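Local coordinates for protein ochratoxinase (Aspergillus niger, PDB 4C65) that hydrolyses the amide bond of the mycotoxin ochratoxin A as a zinc-dependent carboxypeptidase of the amidohydrolase superfamily, releasing phenylalanine and ochratoxin alpha, at residues P17-P22 and A361-T366; S84-H89 and G162-M167; L194-G199 and Q238-S243; R214-N217 and A221-S224; G418-F421 and G425-P428. All blocks are in the same frame, centred on the assembly; numbering follows the deposited sequence.

Interaction 1. Residues P17-P22 and A361-T366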
loop_
_atom_site.group_PDB
_atom_site.type_symbol
_atom_site.label_atom_id
_atom_site.label_comp_id
_atom_site.label_asym_id
_atom_site.label_seq_id
_atom_site.Cartn_x
_atom_site.Cartn_y
_atom_site.Cartn_z
ATOM N N PRO A 17 0.689 -49.557 -31.117
ATOM C CA PRO A 17 1.797 -49.096 -30.308
ATOM C C PRO A 17 1.883 -47.577 -30.147
ATOM O O PRO A 17 2.544 -47.094 -29.227
ATOM C CB PRO A 17 3.016 -49.661 -31.040
ATOM C CG PRO A 17 2.597 -49.678 -32.460
ATOM C CD PRO A 17 1.144 -50.067 -32.415
ATOM N N GLY A 18 1.246 -46.829 -31.043
ATOM C CA GLY A 18 1.279 -45.363 -30.977
ATOM C C GLY A 18 2.030 -44.769 -32.147
ATOM O O GLY A 18 1.514 -43.864 -32.834
ATOM N N ASP A 19 3.235 -45.278 -32.400
ATOM C CA ASP A 19 3.985 -44.920 -33.594
ATOM C C ASP A 19 4.494 -46.196 -34.235
ATOM O O ASP A 19 5.517 -46.712 -33.843
ATOM C CB ASP A 19 5.161 -44.006 -33.236
ATOM C CG ASP A 19 5.917 -43.500 -34.462
ATOM O OD1 ASP A 19 5.536 -43.777 -35.614
ATOM O OD2 ASP A 19 6.906 -42.779 -34.282
ATOM N N GLY A 20 3.777 -46.728 -35.206
ATOM C CA GLY A 20 4.199 -47.978 -35.826
ATOM C C GLY A 20 2.986 -48.781 -36.180
ATOM O O GLY A 20 1.873 -48.415 -35.801
ATOM N N GLU A 21 3.193 -49.843 -36.950
ATOM C CA GLU A 21 2.088 -50.669 -37.405
ATOM C C GLU A 21 1.501 -51.449 -36.233
ATOM O O GLU A 21 2.238 -51.991 -35.431
ATOM C CB GLU A 21 2.523 -51.617 -38.551
ATOM C CG GLU A 21 2.614 -50.966 -39.937
ATOM C CD GLU A 21 1.330 -50.240 -40.387
ATOM O OE1 GLU A 21 0.331 -50.914 -40.720
ATOM O OE2 GLU A 21 1.283 -48.988 -40.368
ATOM N N PRO A 22 0.171 -51.482 -36.130
ATOM C CA PRO A 22 -0.466 -52.323 -35.146
ATOM C C PRO A 22 -0.072 -53.798 -35.280
ATOM O O PRO A 22 0.218 -54.261 -36.364
ATOM C CB PRO A 22 -1.968 -52.151 -35.410
ATOM C CG PRO A 22 -2.114 -51.279 -36.590
ATOM C CD PRO A 22 -0.791 -50.704 -36.920
ATOM N N ALA A 361 -4.069 -40.088 -36.464
ATOM C CA ALA A 361 -4.768 -39.357 -35.416
ATOM C C ALA A 361 -4.365 -39.862 -34.041
ATOM O O ALA A 361 -4.091 -39.073 -33.132
ATOM C CB ALA A 361 -6.270 -39.474 -35.594
ATOM N N ILE A 362 -4.308 -41.173 -33.909
ATOM C CA ILE A 362 -3.884 -41.793 -32.658
ATOM C C ILE A 362 -2.442 -41.455 -32.317
ATOM O O ILE A 362 -2.131 -41.198 -31.164
ATOM C CB ILE A 362 -4.120 -43.314 -32.686
ATOM C CG1 ILE A 362 -5.631 -43.585 -32.542
ATOM C CG2 ILE A 362 -3.344 -44.019 -31.573
ATOM C CD1 ILE A 362 -6.042 -45.024 -32.756
ATOM N N LYS A 363 -1.582 -41.406 -33.330
ATOM C CA LYS A 363 -0.174 -41.012 -33.171
ATOM C C LYS A 363 -0.061 -39.592 -32.621
ATOM O O LYS A 363 0.721 -39.305 -31.718
ATOM C CB LYS A 363 0.519 -41.098 -34.525
ATOM C CG LYS A 363 1.991 -40.760 -34.491
ATOM C CD LYS A 363 2.625 -40.542 -35.847
ATOM C CE LYS A 363 4.061 -40.341 -35.636
ATOM N NZ LYS A 363 5.025 -40.884 -36.617
ATOM N N ALA A 364 -0.884 -38.713 -33.162
ATOM C CA ALA A 364 -0.929 -37.318 -32.721
ATOM C C ALA A 364 -1.457 -37.175 -31.282
ATOM O O ALA A 364 -1.150 -36.185 -30.616
ATOM C CB ALA A 364 -1.781 -36.493 -33.678
ATOM N N ALA A 365 -2.224 -38.150 -30.808
ATOM C CA ALA A 365 -2.736 -38.103 -29.445
ATOM C C ALA A 365 -1.956 -38.965 -28.458
ATOM O O ALA A 365 -2.257 -38.969 -27.265
ATOM C CB ALA A 365 -4.188 -38.505 -29.429
ATOM N N THR A 366 -0.962 -39.694 -28.951
ATOM C CA THR A 366 -0.175 -40.570 -28.114
ATOM C C THR A 366 1.295 -40.330 -28.310
ATOM O O THR A 366 1.907 -39.595 -27.550
ATOM C CB THR A 366 -0.543 -42.054 -28.355
ATOM O OG1 THR A 366 -0.292 -42.441 -29.718
ATOM C CG2 THR A 366 -1.986 -42.285 -28.042
#
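Gly18 and Asp19 meet Lys363 and Thr366 where the loop after strand 7-15, probably of the beta-sandwich domain, packs against helix 358-365, probably of the TIM barrel. The charged contact is a salt bridge: Lys363 NZ donates to Asp19 OD1 at 3.1 Å, reaching the oxygen from above the carboxylate plane, 58° out of it. The two side chains run side by side in the same direction. With CG anti to the backbone N (chi1 -178°), the lysine chain stays extended until it bends at its last torsion. The backbone meets more weakly: Gly18 O sits 3.3 Å from Lys363 CA in a CA-H...O contact and 3.4 Å from Lys363 CB. Buried Gly18 brings its CA against the hydroxyl of Thr366, while Ile362 and Thr366 also rest on Met62 of strand 60-67. That hydroxyl is turned back into the helix: Thr366 OG1 donates to Ile362 O at 2.6 Å, from 42° above the carbonyl plane.

Interaction 2. Residues S84-H89 and G162-M167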
loop_
_atom_site.group_PDB
_atom_site.type_symbol
_atom_site.label_atom_id
_atom_site.label_comp_id
_atom_site.label_asym_id
_atom_site.label_seq_id
_atom_site.Cartn_x
_atom_site.Cartn_y
_atom_site.Cartn_z
ATOM N N SER A 84 -14.931 -14.814 -14.687
ATOM C CA SER A 84 -15.182 -15.928 -13.780
ATOM C C SER A 84 -13.882 -16.492 -13.261
ATOM O O SER A 84 -13.820 -17.004 -12.156
ATOM C CB SER A 84 -16.046 -17.026 -14.432
ATOM O OG SER A 84 -15.406 -17.607 -15.542
ATOM N N GLY A 85 -12.832 -16.384 -14.044
ATOM C CA GLY A 85 -11.513 -16.859 -13.610
ATOM C C GLY A 85 -11.042 -16.079 -12.402
ATOM O O GLY A 85 -10.403 -16.633 -11.521
ATOM N N LEU A 86 -11.340 -14.779 -12.383
ATOM C CA LEU A 86 -10.938 -13.905 -11.288
ATOM C C LEU A 86 -11.878 -14.066 -10.104
ATOM O O LEU A 86 -11.435 -14.129 -8.966
ATOM C CB LEU A 86 -10.913 -12.456 -11.750
ATOM C CG LEU A 86 -10.445 -11.396 -10.763
ATOM C CD1 LEU A 86 -9.762 -10.255 -11.490
ATOM C CD2 LEU A 86 -11.573 -10.845 -9.909
ATOM N N ALA A 87 -13.172 -14.131 -10.392
ATOM C CA ALA A 87 -14.174 -14.100 -9.363
ATOM C C ALA A 87 -14.354 -15.453 -8.649
ATOM O O ALA A 87 -14.685 -15.474 -7.474
ATOM C CB ALA A 87 -15.487 -13.639 -9.948
ATOM N N THR A 88 -14.119 -16.562 -9.347
ATOM C CA THR A 88 -14.301 -17.888 -8.777
ATOM C C THR A 88 -13.225 -18.165 -7.755
ATOM O O THR A 88 -12.031 -18.099 -8.036
ATOM C CB THR A 88 -14.295 -18.991 -9.846
ATOM O OG1 THR A 88 -15.379 -18.805 -10.757
ATOM C CG2 THR A 88 -14.436 -20.350 -9.225
ATOM N N HIS A 89 -13.675 -18.492 -6.543
ATOM C CA HIS A 89 -12.770 -18.855 -5.495
ATOM C C HIS A 89 -12.033 -20.159 -5.888
ATOM O O HIS A 89 -12.657 -21.113 -6.307
ATOM C CB HIS A 89 -13.512 -19.037 -4.189
ATOM C CG HIS A 89 -12.613 -19.070 -3.010
ATOM N ND1 HIS A 89 -11.850 -20.168 -2.699
ATOM C CD2 HIS A 89 -12.334 -18.137 -2.073
ATOM C CE1 HIS A 89 -11.153 -19.920 -1.607
ATOM N NE2 HIS A 89 -11.420 -18.690 -1.214
ATOM N N GLY A 162 -3.848 -5.905 -10.336
ATOM C CA GLY A 162 -3.742 -6.190 -8.913
ATOM C C GLY A 162 -3.843 -7.674 -8.651
ATOM O O GLY A 162 -3.116 -8.198 -7.826
ATOM N N SER A 163 -4.750 -8.343 -9.351
ATOM C CA SER A 163 -4.878 -9.792 -9.260
ATOM C C SER A 163 -3.716 -10.563 -9.915
ATOM O O SER A 163 -3.188 -11.489 -9.329
ATOM C CB SER A 163 -6.184 -10.258 -9.887
ATOM O OG SER A 163 -7.304 -9.916 -9.092
ATOM N N TYR A 164 -3.320 -10.195 -11.125
ATOM C CA TYR A 164 -2.461 -11.060 -11.931
ATOM C C TYR A 164 -1.122 -10.502 -12.319
ATOM O O TYR A 164 -0.352 -11.181 -12.976
ATOM C CB TYR A 164 -3.212 -11.460 -13.191
ATOM C CG TYR A 164 -4.493 -12.201 -12.924
ATOM C CD1 TYR A 164 -4.557 -13.189 -11.973
ATOM C CD2 TYR A 164 -5.640 -11.934 -13.652
ATOM C CE1 TYR A 164 -5.734 -13.900 -11.749
ATOM C CE2 TYR A 164 -6.835 -12.620 -13.425
ATOM C CZ TYR A 164 -6.871 -13.612 -12.483
ATOM O OH TYR A 164 -8.025 -14.308 -12.230
ATOM N N GLY A 165 -0.840 -9.263 -11.943
ATOM C CA GLY A 165 0.422 -8.620 -12.285
ATOM C C GLY A 165 1.544 -9.213 -11.471
ATOM O O GLY A 165 1.299 -9.935 -10.502
ATOM N N VAL A 166 2.768 -8.870 -11.839
ATOM C CA VAL A 166 3.961 -9.407 -11.185
ATOM C C VAL A 166 4.664 -8.353 -10.334
ATOM O O VAL A 166 5.784 -8.576 -9.869
ATOM C CB VAL A 166 4.960 -10.027 -12.196
ATOM C CG1 VAL A 166 4.274 -11.098 -13.030
ATOM C CG2 VAL A 166 5.605 -8.962 -13.097
ATOM N N MET A 167 4.021 -7.202 -10.169
ATOM C CA MET A 167 4.456 -6.189 -9.201
ATOM C C MET A 167 3.591 -6.335 -7.934
ATOM O O MET A 167 2.570 -7.057 -7.942
ATOM C CB MET A 167 4.267 -4.776 -9.784
ATOM C CG MET A 167 2.792 -4.315 -9.871
ATOM S SD MET A 167 1.775 -5.146 -11.149
ATOM C CE MET A 167 2.453 -4.387 -12.624
#
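Two short helices of the amidohydrolase domain, 83-87 and 157-164, meet near their C-terminal ends through Leu86, Ser163 and Tyr164. The phenol end of Tyr164 presses on the backbone of the first helix: its OH is 3.1 Å from Leu86 CA and 3.5 Å from Leu86 CB. Leu86, with CG anti to the backbone N (chi1 -177°), sends CD1 to Ser163, 3.5 Å from OG and 3.9 Å from CB. The same methyl lies obliquely to the tyrosine ring, 4.2 Å from CE2. Ser163 CB covers one face of that ring over its centre. Just past the helix, Thr88 N and OG1 both bind Ser84 O, from opposite faces of its plane, OG1 at 2.8 Å. Around this joint, Pro156 of a neighbouring subunit packs on Leu86, and His89 NE2 binds Ala176 O of another. The Tyr164 hydroxyl is close to Gly85 O and Leu86 N, yet angles are poor for hydrogen bonding to either, so the helices are joined mainly by van der Waals packing.

Interaction 3. Residues L194-G199 and Q238-S243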
loop_
_atom_site.group_PDB
_atom_site.type_symbol
_atom_site.label_atom_id
_atom_site.label_comp_id
_atom_site.label_asym_id
_atom_site.label_seq_id
_atom_site.Cartn_x
_atom_site.Cartn_y
_atom_site.Cartn_z
ATOM N N LEU A 194 7.590 -17.195 -11.830
ATOM C CA LEU A 194 6.475 -17.468 -10.935
ATOM C C LEU A 194 5.705 -18.731 -11.333
ATOM O O LEU A 194 5.130 -19.408 -10.478
ATOM C CB LEU A 194 5.524 -16.292 -10.897
ATOM C CG LEU A 194 5.947 -15.060 -10.097
ATOM C CD1 LEU A 194 5.056 -13.887 -10.464
ATOM C CD2 LEU A 194 5.858 -15.316 -8.606
ATOM N N GLN A 195 5.697 -19.087 -12.615
ATOM C CA GLN A 195 5.034 -20.332 -13.006
ATOM C C GLN A 195 5.906 -21.516 -12.647
ATOM O O GLN A 195 5.418 -22.514 -12.100
ATOM C CB GLN A 195 4.702 -20.343 -14.497
ATOM C CG GLN A 195 3.959 -19.116 -14.988
ATOM C CD GLN A 195 3.028 -18.517 -13.948
ATOM O OE1 GLN A 195 2.190 -19.207 -13.367
ATOM N NE2 GLN A 195 3.114 -17.189 -13.778
ATOM N N ILE A 196 7.201 -21.425 -12.935
ATOM C CA ILE A 196 8.131 -22.497 -12.539
ATOM C C ILE A 196 8.016 -22.717 -11.028
ATOM O O ILE A 196 8.031 -23.853 -10.562
ATOM C CB ILE A 196 9.587 -22.155 -12.864
ATOM C CG1 ILE A 196 9.786 -21.953 -14.371
ATOM C CG2 ILE A 196 10.509 -23.236 -12.350
ATOM C CD1 ILE A 196 9.627 -23.215 -15.191
ATOM N N ARG A 197 7.909 -21.614 -10.286
ATOM C CA ARG A 197 7.740 -21.662 -8.827
ATOM C C ARG A 197 6.620 -22.601 -8.382
ATOM O O ARG A 197 6.798 -23.331 -7.408
ATOM C CB ARG A 197 7.468 -20.289 -8.258
ATOM C CG ARG A 197 7.623 -20.190 -6.751
ATOM C CD ARG A 197 7.418 -18.759 -6.311
ATOM N NE ARG A 197 7.794 -18.598 -4.931
ATOM C CZ ARG A 197 7.089 -19.009 -3.891
ATOM N NH1 ARG A 197 5.872 -19.504 -4.027
ATOM N NH2 ARG A 197 7.603 -18.867 -2.704
ATOM N N ARG A 198 5.496 -22.591 -9.118
ATOM C CA ARG A 198 4.318 -23.445 -8.796
ATOM C C ARG A 198 4.497 -24.853 -9.332
ATOM O O ARG A 198 3.706 -25.727 -9.036
ATOM C CB ARG A 198 2.925 -22.789 -9.169
ATOM C CG ARG A 198 3.115 -21.469 -9.800
ATOM C CD ARG A 198 1.888 -20.736 -10.159
ATOM N NE ARG A 198 0.575 -21.338 -10.192
ATOM C CZ ARG A 198 -0.423 -20.818 -10.893
ATOM N NH1 ARG A 198 -0.246 -19.716 -11.623
ATOM N NH2 ARG A 198 -1.615 -21.372 -10.876
ATOM N N GLY A 199 5.576 -25.115 -10.064
ATOM C CA GLY A 199 5.821 -26.443 -10.627
ATOM C C GLY A 199 5.475 -26.587 -12.097
ATOM O O GLY A 199 5.354 -27.705 -12.603
ATOM N N GLN A 238 15.350 -23.695 -17.349
ATOM C CA GLN A 238 14.836 -24.708 -16.479
ATOM C C GLN A 238 14.269 -25.896 -17.277
ATOM O O GLN A 238 13.484 -26.690 -16.756
ATOM C CB GLN A 238 13.758 -24.118 -15.541
ATOM C CG GLN A 238 14.204 -22.905 -14.735
ATOM C CD GLN A 238 15.446 -23.187 -13.927
ATOM O OE1 GLN A 238 15.566 -24.234 -13.289
ATOM N NE2 GLN A 238 16.350 -22.244 -13.907
ATOM N N ASN A 239 14.693 -26.033 -18.528
ATOM C CA ASN A 239 14.275 -27.144 -19.372
ATOM C C ASN A 239 12.791 -27.210 -19.644
ATOM O O ASN A 239 12.199 -28.303 -19.695
ATOM C CB ASN A 239 14.788 -28.485 -18.825
ATOM C CG ASN A 239 16.007 -28.983 -19.581
ATOM O OD1 ASN A 239 16.814 -28.204 -20.071
ATOM N ND2 ASN A 239 16.180 -30.277 -19.605
ATOM N N ARG A 240 12.183 -26.032 -19.817
ATOM C CA ARG A 240 10.814 -25.958 -20.299
ATOM C C ARG A 240 10.847 -25.397 -21.741
ATOM O O ARG A 240 11.721 -24.620 -22.090
ATOM C CB ARG A 240 9.980 -25.059 -19.442
ATOM C CG ARG A 240 9.355 -25.723 -18.239
ATOM C CD ARG A 240 10.372 -26.210 -17.226
ATOM N NE ARG A 240 9.699 -26.529 -15.978
ATOM C CZ ARG A 240 10.290 -26.972 -14.873
ATOM N NH1 ARG A 240 11.594 -27.185 -14.824
ATOM N NH2 ARG A 240 9.546 -27.173 -13.802
ATOM N N ILE A 241 9.857 -25.780 -22.534
ATOM C CA ILE A 241 9.593 -25.108 -23.775
ATOM C C ILE A 241 8.348 -24.207 -23.629
ATOM O O ILE A 241 7.642 -24.259 -22.615
ATOM C CB ILE A 241 9.380 -26.097 -24.903
ATOM C CG1 ILE A 241 8.183 -26.999 -24.607
ATOM C CG2 ILE A 241 10.662 -26.892 -25.137
ATOM C CD1 ILE A 241 7.581 -27.616 -25.843
ATOM N N VAL A 242 8.157 -23.324 -24.609
ATOM C CA VAL A 242 7.077 -22.376 -24.562
ATOM C C VAL A 242 6.084 -22.761 -25.619
ATOM O O VAL A 242 6.441 -23.079 -26.753
ATOM C CB VAL A 242 7.569 -20.945 -24.819
ATOM C CG1 VAL A 242 6.397 -19.998 -24.962
ATOM C CG2 VAL A 242 8.502 -20.494 -23.720
ATOM N N SER A 243 4.825 -22.738 -25.228
ATOM C CA SER A 243 3.732 -22.911 -26.137
ATOM C C SER A 243 3.118 -21.552 -26.347
ATOM O O SER A 243 2.853 -20.822 -25.386
ATOM C CB SER A 243 2.687 -23.858 -25.526
ATOM O OG SER A 243 1.525 -23.926 -26.340
#
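The last turn of helix 185-198 approaches the link from helix 225-237 to strand 242-246, with Ile196 and Gln238 nearest at 8.1 Å between CA atoms. Ile196 and Arg240 fill the gap from opposite directions. The CD1 methyl of Ile196 lies over one face of the Arg240 guanidinium, 3.4 Å from NE and 3.7 Å from CD, and also reaches Gln238 CB at 4.2 Å. A bend at chi2 (65°) folds the arginine back toward its own chain. There, Arg240 NH1 donates to Gln238 O at 2.7 Å, a nearly straight bond with an N-H...O angle of 166° that lies in the planes of both groups. Arg240 NH2 binds Ala200 O, just beyond Gly199, so polar bonds at its rim fix the rotation of the group that Ile196 packs against. Gln238 NE2 turns instead to Ala221 O of a neighbouring subunit. Gly199 and Asn239, both with positive phi, are C-prime residues of Schellman motifs, which end the helices on the outside of the TIM barrel before strands 203-206 and 242-246.

Interaction 4. Residues R214-N217 and A221-S224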
loop_
_atom_site.group_PDB
_atom_site.type_symbol
_atom_site.label_atom_id
_atom_site.label_comp_id
_atom_site.label_asym_id
_atom_site.label_seq_id
_atom_site.Cartn_x
_atom_site.Cartn_y
_atom_site.Cartn_z
ATOM N N ARG A 214 -13.174 -9.246 -30.860
ATOM C CA ARG A 214 -13.956 -8.277 -30.115
ATOM C C ARG A 214 -13.107 -7.186 -29.425
ATOM O O ARG A 214 -13.320 -5.984 -29.641
ATOM C CB ARG A 214 -14.816 -9.028 -29.064
ATOM C CG ARG A 214 -15.589 -10.314 -29.414
ATOM C CD ARG A 214 -16.255 -10.284 -30.790
ATOM N NE ARG A 214 -16.846 -9.000 -31.130
ATOM C CZ ARG A 214 -17.963 -8.459 -30.651
ATOM N NH1 ARG A 214 -18.710 -9.081 -29.755
ATOM N NH2 ARG A 214 -18.343 -7.264 -31.098
ATOM N N ASP A 215 -12.153 -7.607 -28.601
ATOM C CA ASP A 215 -11.284 -6.679 -27.861
ATOM C C ASP A 215 -9.924 -6.576 -28.528
ATOM O O ASP A 215 -9.582 -5.565 -29.119
ATOM C CB ASP A 215 -11.111 -7.151 -26.417
ATOM C CG ASP A 215 -12.392 -7.059 -25.618
ATOM O OD1 ASP A 215 -12.959 -5.958 -25.534
ATOM O OD2 ASP A 215 -12.826 -8.093 -25.078
ATOM N N ASP A 216 -9.138 -7.633 -28.411
ATOM C CA ASP A 216 -7.890 -7.764 -29.150
ATOM C C ASP A 216 -8.146 -8.490 -30.460
ATOM O O ASP A 216 -9.193 -9.106 -30.664
ATOM C CB ASP A 216 -6.822 -8.484 -28.313
ATOM C CG ASP A 216 -7.260 -9.847 -27.828
ATOM O OD1 ASP A 216 -8.398 -10.265 -28.088
ATOM O OD2 ASP A 216 -6.445 -10.524 -27.181
ATOM N N ASN A 217 -7.169 -8.415 -31.347
ATOM C CA ASN A 217 -7.339 -8.860 -32.715
ATOM C C ASN A 217 -6.460 -10.078 -32.987
ATOM O O ASN A 217 -5.253 -10.015 -32.806
ATOM C CB ASN A 217 -6.980 -7.712 -33.653
ATOM C CG ASN A 217 -7.368 -7.982 -35.093
ATOM O OD1 ASN A 217 -7.199 -9.076 -35.603
ATOM N ND2 ASN A 217 -7.838 -6.958 -35.763
ATOM N N ALA A 221 0.058 -9.537 -33.620
ATOM C CA ALA A 221 0.966 -10.211 -32.708
ATOM C C ALA A 221 0.852 -9.579 -31.341
ATOM O O ALA A 221 0.406 -8.445 -31.221
ATOM C CB ALA A 221 2.404 -10.094 -33.216
ATOM N N GLN A 222 1.225 -10.330 -30.311
ATOM C CA GLN A 222 1.205 -9.837 -28.920
ATOM C C GLN A 222 2.510 -10.162 -28.224
ATOM O O GLN A 222 3.122 -11.197 -28.510
ATOM C CB GLN A 222 0.041 -10.436 -28.148
ATOM C CG GLN A 222 -1.292 -9.812 -28.491
ATOM C CD GLN A 222 -2.409 -10.296 -27.609
ATOM O OE1 GLN A 222 -2.215 -11.066 -26.661
ATOM N NE2 GLN A 222 -3.609 -9.893 -27.957
ATOM N N PHE A 223 2.900 -9.275 -27.299
ATOM C CA PHE A 223 4.267 -9.183 -26.757
ATOM C C PHE A 223 5.212 -8.687 -27.853
ATOM O O PHE A 223 4.972 -8.893 -29.027
ATOM C CB PHE A 223 4.770 -10.523 -26.198
ATOM C CG PHE A 223 4.254 -10.853 -24.814
ATOM C CD1 PHE A 223 4.548 -10.031 -23.742
ATOM C CD2 PHE A 223 3.538 -12.026 -24.578
ATOM C CE1 PHE A 223 4.111 -10.353 -22.470
ATOM C CE2 PHE A 223 3.090 -12.340 -23.313
ATOM C CZ PHE A 223 3.371 -11.501 -22.271
ATOM N N SER A 224 6.281 -8.019 -27.447
ATOM C CA SER A 224 7.348 -7.649 -28.339
ATOM C C SER A 224 8.208 -8.876 -28.593
ATOM O O SER A 224 8.263 -9.758 -27.758
ATOM C CB SER A 224 8.216 -6.560 -27.702
ATOM O OG SER A 224 8.898 -7.044 -26.570
HETATM O O HOH W 1 -4.270 -8.372 -30.476
#
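Asp216 and Gln222 meet through one buried hydrogen bond: Gln222 NE2 donates to Asp216 OD2 at 3.0 Å, with an N-H...O angle of 154°. NE2 meets OD2 on its anti side, 27° out of the carboxylate plane, while the oxygen lies close to the amide plane of Gln222. The side chains cross at about a right angle, bringing NE2 to 3.5 Å from Asp216 CB as well. An extended chain beyond CG (chi2 -173°) carries the amide across. Gln222 NE2 also gives a hydrogen bond to a water at 3.0 Å, and this water accepts another from Asn217 N at 3.0 Å; Gln222 NE2 is thus gripped twice. Further out, Gly210 N binds Asp216 OD1 and His149 N binds Gln222 OE1, so each planar group is held at both ends. The side chain of Gln222 is about 6 Å from that of the zinc ligand His245. Both segments belong to the long loop from strand 203-206 to helix 225-237, and Ser224 forms the N-cap of that helix.

Interaction 5. Residues G418-F421 and G425-P428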
loop_
_atom_site.group_PDB
_atom_site.type_symbol
_atom_site.label_atom_id
_atom_site.label_comp_id
_atom_site.label_asym_id
_atom_site.label_seq_id
_atom_site.Cartn_x
_atom_site.Cartn_y
_atom_site.Cartn_z
ATOM N N GLY A 418 1.549 -47.897 -14.501
ATOM C CA GLY A 418 1.426 -49.305 -14.123
ATOM C C GLY A 418 0.306 -49.635 -13.149
ATOM O O GLY A 418 0.042 -50.787 -12.879
ATOM N N LYS A 419 -0.376 -48.617 -12.651
ATOM C CA LYS A 419 -1.473 -48.791 -11.708
ATOM C C LYS A 419 -2.819 -48.753 -12.424
ATOM O O LYS A 419 -3.068 -47.894 -13.258
ATOM C CB LYS A 419 -1.409 -47.697 -10.643
ATOM C CG LYS A 419 -2.470 -47.870 -9.586
ATOM C CD LYS A 419 -2.294 -46.974 -8.376
ATOM C CE LYS A 419 -3.561 -47.074 -7.534
ATOM N NZ LYS A 419 -3.535 -46.129 -6.391
ATOM N N LEU A 420 -3.689 -49.683 -12.080
ATOM C CA LEU A 420 -4.971 -49.807 -12.742
ATOM C C LEU A 420 -5.975 -48.879 -12.062
ATOM O O LEU A 420 -6.313 -49.070 -10.896
ATOM C CB LEU A 420 -5.435 -51.257 -12.660
ATOM C CG LEU A 420 -6.504 -51.819 -13.589
ATOM C CD1 LEU A 420 -6.214 -51.539 -15.044
ATOM C CD2 LEU A 420 -6.674 -53.320 -13.381
ATOM N N PHE A 421 -6.437 -47.865 -12.798
ATOM C CA PHE A 421 -7.426 -46.882 -12.293
ATOM C C PHE A 421 -8.844 -47.131 -12.808
ATOM O O PHE A 421 -9.816 -46.630 -12.224
ATOM C CB PHE A 421 -6.983 -45.455 -12.610
ATOM C CG PHE A 421 -5.846 -44.972 -11.736
ATOM C CD1 PHE A 421 -6.085 -44.498 -10.452
ATOM C CD2 PHE A 421 -4.530 -45.045 -12.185
ATOM C CE1 PHE A 421 -5.050 -44.085 -9.642
ATOM C CE2 PHE A 421 -3.489 -44.608 -11.390
ATOM C CZ PHE A 421 -3.753 -44.135 -10.110
ATOM N N GLY A 425 -14.125 -54.930 -11.857
ATOM C CA GLY A 425 -13.888 -55.112 -10.444
ATOM C C GLY A 425 -13.184 -53.967 -9.724
ATOM O O GLY A 425 -13.049 -54.014 -8.501
ATOM N N ILE A 426 -12.779 -52.918 -10.436
ATOM C CA ILE A 426 -12.027 -51.832 -9.818
ATOM C C ILE A 426 -12.908 -50.627 -9.510
ATOM O O ILE A 426 -13.595 -50.115 -10.378
ATOM C CB ILE A 426 -10.841 -51.443 -10.694
ATOM C CG1 ILE A 426 -9.833 -52.565 -10.535
ATOM C CG2 ILE A 426 -10.158 -50.176 -10.246
ATOM C CD1 ILE A 426 -8.943 -52.788 -11.685
ATOM N N GLY A 427 -12.841 -50.164 -8.261
ATOM C CA GLY A 427 -13.662 -49.082 -7.788
ATOM C C GLY A 427 -13.294 -47.730 -8.400
ATOM O O GLY A 427 -12.330 -47.610 -9.153
ATOM N N PRO A 428 -14.082 -46.708 -8.072
ATOM C CA PRO A 428 -13.941 -45.401 -8.666
ATOM C C PRO A 428 -12.576 -44.770 -8.489
ATOM O O PRO A 428 -12.135 -44.006 -9.363
ATOM C CB PRO A 428 -15.003 -44.552 -7.959
ATOM C CG PRO A 428 -15.618 -45.387 -6.924
ATOM C CD PRO A 428 -15.135 -46.783 -7.052
HETATM O O HOH W 2 -9.837 -44.128 -10.921
HETATM O O HOH W 3 -12.698 -46.626 -11.879
#
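Ile426 lays its CD1 methyl across the side chain of Leu420, the two crossing at about a right angle. This methyl reaches Leu420 CB at 3.9 Å; its closer approach to the far end of the leucine is too tight to be trusted in detail. Leu420 directs its branch to this meeting with CG anti to the backbone N (chi1 -161°). The other branch of Ile426, CG2, lies alongside the backbone, 4.1 Å from both Leu420 O and Phe421 O.

Water joins the backbones beside this packing. Phe421 O is met by two waters. One, at 2.8 Å from Phe421 O, also donates to Pro428 O at 2.8 Å; the other sits 2.9 Å from both Phe421 O and Gly427 O, but cannot bond to all the oxygens around it at once. Trp102 NE1 is a further donor to Pro428 O, and Pro428 packs on Pro428 of a neighbouring subunit. Strands 411-416 and 419-422 form an antiparallel beta hairpin, joined through 391-394 to the sheet of strand 7-15, probably part of the beta-sandwich domain; Trp415 touches Leu420. The strand changes direction at Phe421, and 425-428 then returns beside it as an irregular loop.

Overall arrangement
Interactions 2, 3 and 4 belong to the catalytic barrel domain. Interactions 2 and 3 touch, Val166 CG1 packing on Leu194 CD1 at 3.9 Å. Interaction 4 falls within the chain between the two halves of interaction 3, their nearest atoms about 8 Å apart, and Gln238 meets Ala221 and Gln222 of a neighbouring subunit of the octamer, its NE2 bonding to Ala221 O. Interaction 4 comes nearest to the zinc site; Arg240 of interaction 3 is about 10 Å from Lys204 between side chains. Interactions 1 and 5 lie away from the annotated sites, their centres 24 Å apart, and interaction 1 joins segments 339 residues apart in the chain. The centres of interactions 4 and 5 are 45 Å apart.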